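Alginate biosynthesis protein AlgX (Pseudomonas aeruginosa, PDB 4KNC) takes part in O-acetylation of the exopolysaccharide alginate and protects the polymer from degradation as it crosses the periplasm. Local coordinates at residues P19-A22 with R26-T29; V39-D44 with P99-G104. All blocks are in the same frame, centred on the assembly; numbering follows the deposited sequence.

Interaction 1 (19-22 with 26-29) closes before interaction 2 (39-44 with 99-104) opens, so the two follow in series along the chain. Their centres lie 18 Å apart and their nearest atoms about 6 Å, with no direct touch. Both sit on the same side of the chain's centre, 28 and 30 Å from it, in the SGNH hydrolase-like domain and away from the inferred active-site residues. Strand 38-40 relates them: L38 N bonds Y27 OH of interaction 1, and V39 and Q40 belong to interaction 2. Helix 194-203 touches both, through C203 and L202 in the first and H196 in the second. Both are peripheral packing, the first local to the N-terminal loop, the second between distant chain parts.

Interaction 1: residues P19-A22 with R26-T29; sequences PAAA and RYNT
Y27 reaches back along the chain to A21, and its hydroxyl donates a hydrogen bond to the carbonyl of the short 3-10 turn 19-22. Y27 OH lies 2.7 Å from A21 O, in the carbonyl plane and on a lone pair, with a C=O...donor angle of 122°. The ring meets the same oxygen at its edge: CE1 of Y27 is 3.3 Å from A21 O, so the acceptor lies near the ring plane and not over a face. With CG anti to the carbonyl carbon (chi1 -62°), the ring extends from the loop toward the turn. A21 also offers its methyl, CB standing 3.7 Å from Y27 OH.

The hydroxyl has a second bond, to L38 N, so this buried oxygen links the turn with strand 38-40. Beside it, R26 lays its aliphatic root against A20: CB and CG of R26 are each 3.6 Å from A20 O, a van der Waals approach without a hydrogen bond. A20 CB stands 4.5 Å from R26 CG.

Helix 194-203 backs the contact, with L202 against R26 and Y27, and C203 against A21. C203 also forms a disulfide with C18, a neighbouring covalent link. The contact itself is a local loop closure, made by the Y27 OH to A21 O bond across the three residues between the segments, in the N-terminal region of the SGNH hydrolase-like domain.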
ATOM      1  N   PRO A  19     -12.845  -9.900 -31.006  1.00 56.47           N
ATOM      2  CA  PRO A  19     -11.923 -11.044 -30.939  1.00 54.95           C
ATOM      3  C   PRO A  19     -10.511 -10.683 -30.456  1.00 50.02           C
ATOM      4  O   PRO A  19      -9.892 -11.481 -29.751  1.00 50.11           O
ATOM      5  CB  PRO A  19     -11.844 -11.513 -32.396  1.00 59.99           C
ATOM      6  CG  PRO A  19     -13.094 -11.031 -33.030  1.00 60.44           C
ATOM      7  CD  PRO A  19     -13.464  -9.765 -32.340  1.00 61.88           C
ATOM      8  N   ALA A  20     -10.018  -9.501 -30.832  1.00 43.62           N
ATOM      9  CA  ALA A  20      -8.661  -9.079 -30.484  1.00 43.94           C
ATOM     10  C   ALA A  20      -8.465  -9.044 -28.978  1.00 52.13           C
ATOM     11  O   ALA A  20      -7.351  -9.227 -28.480  1.00 56.57           O
ATOM     12  CB  ALA A  20      -8.362  -7.713 -31.070  1.00 34.01           C
ATOM     13  N   ALA A  21      -9.560  -8.816 -28.259  1.00 48.59           N
ATOM     14  CA  ALA A  21      -9.521  -8.694 -26.810  1.00 36.94           C
ATOM     15  C   ALA A  21      -9.116  -9.988 -26.125  1.00 42.06           C
ATOM     16  O   ALA A  21      -8.737  -9.972 -24.947  1.00 45.36           O
ATOM     17  CB  ALA A  21     -10.869  -8.226 -26.286  1.00 40.54           C
ATOM     18  N   ALA A  22      -9.189 -11.113 -26.838  1.00 42.99           N
ATOM     19  CA  ALA A  22      -8.895 -12.393 -26.181  1.00 38.74           C
ATOM     20  C   ALA A  22      -7.396 -12.758 -26.080  1.00 41.04           C
ATOM     21  O   ALA A  22      -7.063 -13.802 -25.546  1.00 45.70           O
ATOM     22  CB  ALA A  22      -9.661 -13.512 -26.860  1.00 45.30           C
ATOM     23  N   ARG A  26      -2.012  -8.727 -27.049  1.00 50.24           N
ATOM     24  CA  ARG A  26      -2.644  -7.485 -27.481  1.00 43.15           C
ATOM     25  C   ARG A  26      -2.560  -6.407 -26.383  1.00 45.44           C
ATOM     26  O   ARG A  26      -2.719  -5.219 -26.659  1.00 46.81           O
ATOM     27  CB  ARG A  26      -4.102  -7.758 -27.904  1.00 36.85           C
ATOM     28  CG  ARG A  26      -4.931  -6.539 -28.333  1.00 35.40           C
ATOM     29  CD  ARG A  26      -4.375  -5.827 -29.592  1.00 31.81           C
ATOM     30  NE  ARG A  26      -5.121  -4.601 -29.875  1.00 38.56           N
ATOM     31  CZ  ARG A  26      -4.853  -3.415 -29.331  1.00 52.20           C
ATOM     32  NH1 ARG A  26      -3.840  -3.298 -28.480  1.00 54.62           N
ATOM     33  NH2 ARG A  26      -5.594  -2.347 -29.637  1.00 46.14           N
ATOM     34  N   TYR A  27      -2.298  -6.827 -25.145  1.00 46.00           N
ATOM     35  CA  TYR A  27      -2.243  -5.905 -24.000  1.00 50.06           C
ATOM     36  C   TYR A  27      -0.801  -5.524 -23.689  1.00 59.95           C
ATOM     37  O   TYR A  27      -0.345  -5.665 -22.557  1.00 64.78           O
ATOM     38  CB  TYR A  27      -2.908  -6.523 -22.754  1.00 37.45           C
ATOM     39  CG  TYR A  27      -4.379  -6.818 -22.947  1.00 36.25           C
ATOM     40  CD1 TYR A  27      -4.790  -7.858 -23.777  1.00 36.21           C
ATOM     41  CD2 TYR A  27      -5.360  -6.049 -22.323  1.00 36.02           C
ATOM     42  CE1 TYR A  27      -6.120  -8.122 -23.997  1.00 36.33           C
ATOM     43  CE2 TYR A  27      -6.711  -6.309 -22.535  1.00 31.11           C
ATOM     44  CZ  TYR A  27      -7.077  -7.355 -23.368  1.00 36.08           C
ATOM     45  OH  TYR A  27      -8.394  -7.654 -23.599  1.00 37.51           O
ATOM     46  N   ASN A  28      -0.094  -5.025 -24.698  1.00 67.77           N
ATOM     47  CA  ASN A  28       1.358  -4.863 -24.609  1.00 74.65           C
ATOM     48  C   ASN A  28       1.837  -3.479 -24.172  1.00 70.43           C
ATOM     49  O   ASN A  28       3.014  -3.150 -24.319  1.00 72.99           O
ATOM     50  CB  ASN A  28       2.005  -5.214 -25.953  1.00 80.17           C
ATOM     51  CG  ASN A  28       1.737  -4.165 -27.019  1.00 88.51           C
ATOM     52  OD1 ASN A  28       0.662  -3.559 -27.058  1.00 85.54           O
ATOM     53  ND2 ASN A  28       2.722  -3.937 -27.889  1.00 92.84           N
ATOM     54  N   THR A  29       0.934  -2.668 -23.640  1.00 68.41           N
ATOM     55  CA  THR A  29       1.278  -1.295 -23.283  1.00 66.70           C
ATOM     56  C   THR A  29       1.017  -0.968 -21.823  1.00 70.99           C
ATOM     57  O   THR A  29       0.562  -1.818 -21.056  1.00 71.79           O
ATOM     58  CB  THR A  29       0.515  -0.305 -24.145  1.00 56.77           C
ATOM     59  OG1 THR A  29      -0.890  -0.417 -23.873  1.00 52.50           O
ATOM     60  CG2 THR A  29       0.789  -0.600 -25.610  1.00 56.08           C
TER

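Interaction 2: residues V39-D44 with P99-G104; sequences VQAQDD and PAEKAG
The end of strand 38-40, first arm of the antiparallel hairpin it forms with strand 46-48, meets helix 99-104 where E101 spreads its carboxylate across V39, Q40 and A41, at the start of the turn that follows the strand. E101 supplies 74 of the 153 Å² buried between the segments, and the closest pair of CA atoms is A41 with E101, 7.7 Å apart. Its CG stands anti to the carbonyl carbon (chi1 -65°) and the chain runs extended beyond it, which carries the carboxylate from the helix to the strand.

The two oxygens meet different neighbours. The closest approach of E101 OE1 is to Q40 O, at 2.8 Å; both atoms are acceptors, so this distance is doubtful as modelled and is not counted as a bond. Next come the valine carbons, E101 OE1 lying 3.8 Å from V39 CB and 4.0 Å from V39 CG2, with the valine coming from the opposite direction. OE2 of E101 lies 3.7 Å from A41 CB and equally far from A41 CA. At the start of the helix, E101 N bonds S98 OG.

Beyond E101, a backbone hydrogen bond between Q42 and K96 ties the loop after the strand to the chain leading into helix 99-104. Farther round the turn, D43 OD2 forms a salt bridge with K146 and accepts a bond from D44 N. On the strand side, V39 pairs through its backbone with F47, and Q40 OE1 bonds Y207 OH. The whole is peripheral packing of the first arm of a beta hairpin, at its turn end, against a short helix in the SGNH hydrolase-like domain.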
ATOM      1  N   VAL A  39     -12.399 -10.659 -20.545  1.00 39.36           N
ATOM      2  CA  VAL A  39     -13.435 -11.576 -21.006  1.00 40.85           C
ATOM      3  C   VAL A  39     -14.815 -11.058 -20.598  1.00 42.94           C
ATOM      4  O   VAL A  39     -14.977 -10.434 -19.549  1.00 42.65           O
ATOM      5  CB  VAL A  39     -13.232 -13.028 -20.513  1.00 35.32           C
ATOM      6  CG1 VAL A  39     -11.946 -13.597 -21.064  1.00 35.45           C
ATOM      7  CG2 VAL A  39     -13.241 -13.103 -18.997  1.00 38.74           C
ATOM      8  N   GLN A  40     -15.792 -11.314 -21.460  1.00 37.59           N
ATOM      9  CA  GLN A  40     -17.153 -10.818 -21.309  1.00 41.22           C
ATOM     10  C   GLN A  40     -17.945 -11.815 -20.505  1.00 35.49           C
ATOM     11  O   GLN A  40     -18.132 -12.954 -20.929  1.00 43.64           O
ATOM     12  CB  GLN A  40     -17.806 -10.669 -22.695  1.00 50.29           C
ATOM     13  CG  GLN A  40     -19.256 -10.201 -22.678  1.00 64.47           C
ATOM     14  CD  GLN A  40     -19.398  -8.709 -22.380  1.00 71.63           C
ATOM     15  OE1 GLN A  40     -19.074  -7.850 -23.215  1.00 64.30           O
ATOM     16  NE2 GLN A  40     -19.885  -8.395 -21.179  1.00 71.57           N
ATOM     17  N   ALA A  41     -18.415 -11.405 -19.337  1.00 45.12           N
ATOM     18  CA  ALA A  41     -19.220 -12.304 -18.521  1.00 43.10           C
ATOM     19  C   ALA A  41     -20.699 -11.959 -18.663  1.00 45.12           C
ATOM     20  O   ALA A  41     -21.117 -11.386 -19.669  1.00 47.59           O
ATOM     21  CB  ALA A  41     -18.776 -12.253 -17.077  1.00 44.54           C
ATOM     22  N   GLN A  42     -21.500 -12.305 -17.665  1.00 47.01           N
ATOM     23  CA  GLN A  42     -22.932 -12.047 -17.759  1.00 52.14           C
ATOM     24  C   GLN A  42     -23.204 -10.549 -17.700  1.00 55.74           C
ATOM     25  O   GLN A  42     -22.486  -9.811 -17.019  1.00 54.70           O
ATOM     26  CB  GLN A  42     -23.685 -12.786 -16.654  1.00 52.45           C
ATOM     27  CG  GLN A  42     -23.560 -14.293 -16.738  1.00 57.91           C
ATOM     28  CD  GLN A  42     -24.394 -15.005 -15.682  1.00 67.45           C
ATOM     29  OE1 GLN A  42     -24.048 -15.007 -14.501  1.00 68.76           O
ATOM     30  NE2 GLN A  42     -25.503 -15.603 -16.105  1.00 67.19           N
ATOM     31  N   ASP A  43     -24.229 -10.105 -18.425  1.00 57.11           N
ATOM     32  CA  ASP A  43     -24.594  -8.696 -18.442  1.00 66.46           C
ATOM     33  C   ASP A  43     -23.383  -7.897 -18.945  1.00 65.02           C
ATOM     34  O   ASP A  43     -22.718  -8.309 -19.897  1.00 72.99           O
ATOM     35  CB  ASP A  43     -25.058  -8.268 -17.038  1.00 85.92           C
ATOM     36  CG  ASP A  43     -25.554  -6.840 -16.985  1.00103.93           C
ATOM     37  OD1 ASP A  43     -26.692  -6.576 -17.431  1.00111.31           O
ATOM     38  OD2 ASP A  43     -24.789  -5.983 -16.492  1.00106.77           O
ATOM     39  N   ASP A  44     -23.082  -6.774 -18.306  1.00 56.89           N
ATOM     40  CA  ASP A  44     -21.923  -5.974 -18.671  1.00 45.93           C
ATOM     41  C   ASP A  44     -20.711  -6.308 -17.782  1.00 40.17           C
ATOM     42  O   ASP A  44     -19.775  -5.506 -17.665  1.00 43.04           O
ATOM     43  CB  ASP A  44     -22.256  -4.487 -18.543  1.00 51.57           C
ATOM     44  CG  ASP A  44     -23.081  -3.966 -19.702  1.00 68.41           C
ATOM     45  OD1 ASP A  44     -23.553  -4.782 -20.525  1.00 67.97           O
ATOM     46  OD2 ASP A  44     -23.254  -2.728 -19.785  1.00 74.42           O
ATOM     47  N   PRO A  99     -21.054 -19.521 -18.202  1.00 56.52           N
ATOM     48  CA  PRO A  99     -20.904 -20.916 -17.782  1.00 53.95           C
ATOM     49  C   PRO A  99     -19.594 -21.518 -18.281  1.00 54.57           C
ATOM     50  O   PRO A  99     -18.940 -22.265 -17.553  1.00 69.27           O
ATOM     51  CB  PRO A  99     -22.121 -21.603 -18.409  1.00 57.16           C
ATOM     52  CG  PRO A  99     -23.138 -20.503 -18.537  1.00 55.84           C
ATOM     53  CD  PRO A  99     -22.324 -19.291 -18.915  1.00 56.36           C
ATOM     54  N   ALA A 100     -19.209 -21.167 -19.501  1.00 48.53           N
ATOM     55  CA  ALA A 100     -17.897 -21.523 -20.027  1.00 54.44           C
ATOM     56  C   ALA A 100     -16.758 -21.035 -19.123  1.00 53.21           C
ATOM     57  O   ALA A 100     -15.909 -21.822 -18.704  1.00 59.04           O
ATOM     58  CB  ALA A 100     -17.730 -20.972 -21.455  1.00 56.65           C
ATOM     59  N   GLU A 101     -16.749 -19.741 -18.821  1.00 47.25           N
ATOM     60  CA  GLU A 101     -15.714 -19.150 -17.970  1.00 48.07           C
ATOM     61  C   GLU A 101     -15.714 -19.706 -16.552  1.00 51.91           C
ATOM     62  O   GLU A 101     -14.652 -19.963 -15.965  1.00 50.27           O
ATOM     63  CB  GLU A 101     -15.883 -17.637 -17.923  1.00 46.15           C
ATOM     64  CG  GLU A 101     -15.661 -16.987 -19.249  1.00 46.59           C
ATOM     65  CD  GLU A 101     -16.397 -15.680 -19.373  1.00 50.41           C
ATOM     66  OE1 GLU A 101     -16.398 -15.116 -20.481  1.00 44.36           O
ATOM     67  OE2 GLU A 101     -16.978 -15.213 -18.372  1.00 47.29           O
ATOM     68  N   LYS A 102     -16.902 -19.883 -15.990  1.00 56.73           N
ATOM     69  CA  LYS A 102     -16.994 -20.500 -14.677  1.00 50.48           C
ATOM     70  C   LYS A 102     -16.374 -21.890 -14.710  1.00 58.68           C
ATOM     71  O   LYS A 102     -15.666 -22.294 -13.778  1.00 57.58           O
ATOM     72  CB  LYS A 102     -18.443 -20.594 -14.200  1.00 45.16           C
ATOM     73  CG  LYS A 102     -18.552 -21.259 -12.819  1.00 49.25           C
ATOM     74  CD  LYS A 102     -19.973 -21.277 -12.290  1.00 48.72           C
ATOM     75  CE  LYS A 102     -20.008 -21.861 -10.875  1.00 52.94           C
ATOM     76  NZ  LYS A 102     -21.405 -22.020 -10.377  1.00 44.63           N
ATOM     77  N   ALA A 103     -16.640 -22.626 -15.785  1.00 56.09           N
ATOM     78  CA  ALA A 103     -16.097 -23.974 -15.901  1.00 59.05           C
ATOM     79  C   ALA A 103     -14.577 -23.925 -16.012  1.00 54.75           C
ATOM     80  O   ALA A 103     -13.882 -24.762 -15.435  1.00 60.81           O
ATOM     81  CB  ALA A 103     -16.706 -24.705 -17.079  1.00 58.44           C
ATOM     82  N   GLY A 104     -14.073 -22.917 -16.721  1.00 49.34           N
ATOM     83  CA  GLY A 104     -12.640 -22.733 -16.914  1.00 51.33           C
ATOM     84  C   GLY A 104     -11.850 -22.172 -15.737  1.00 51.56           C
ATOM     85  O   GLY A 104     -10.636 -22.335 -15.669  1.00 50.38           O
TER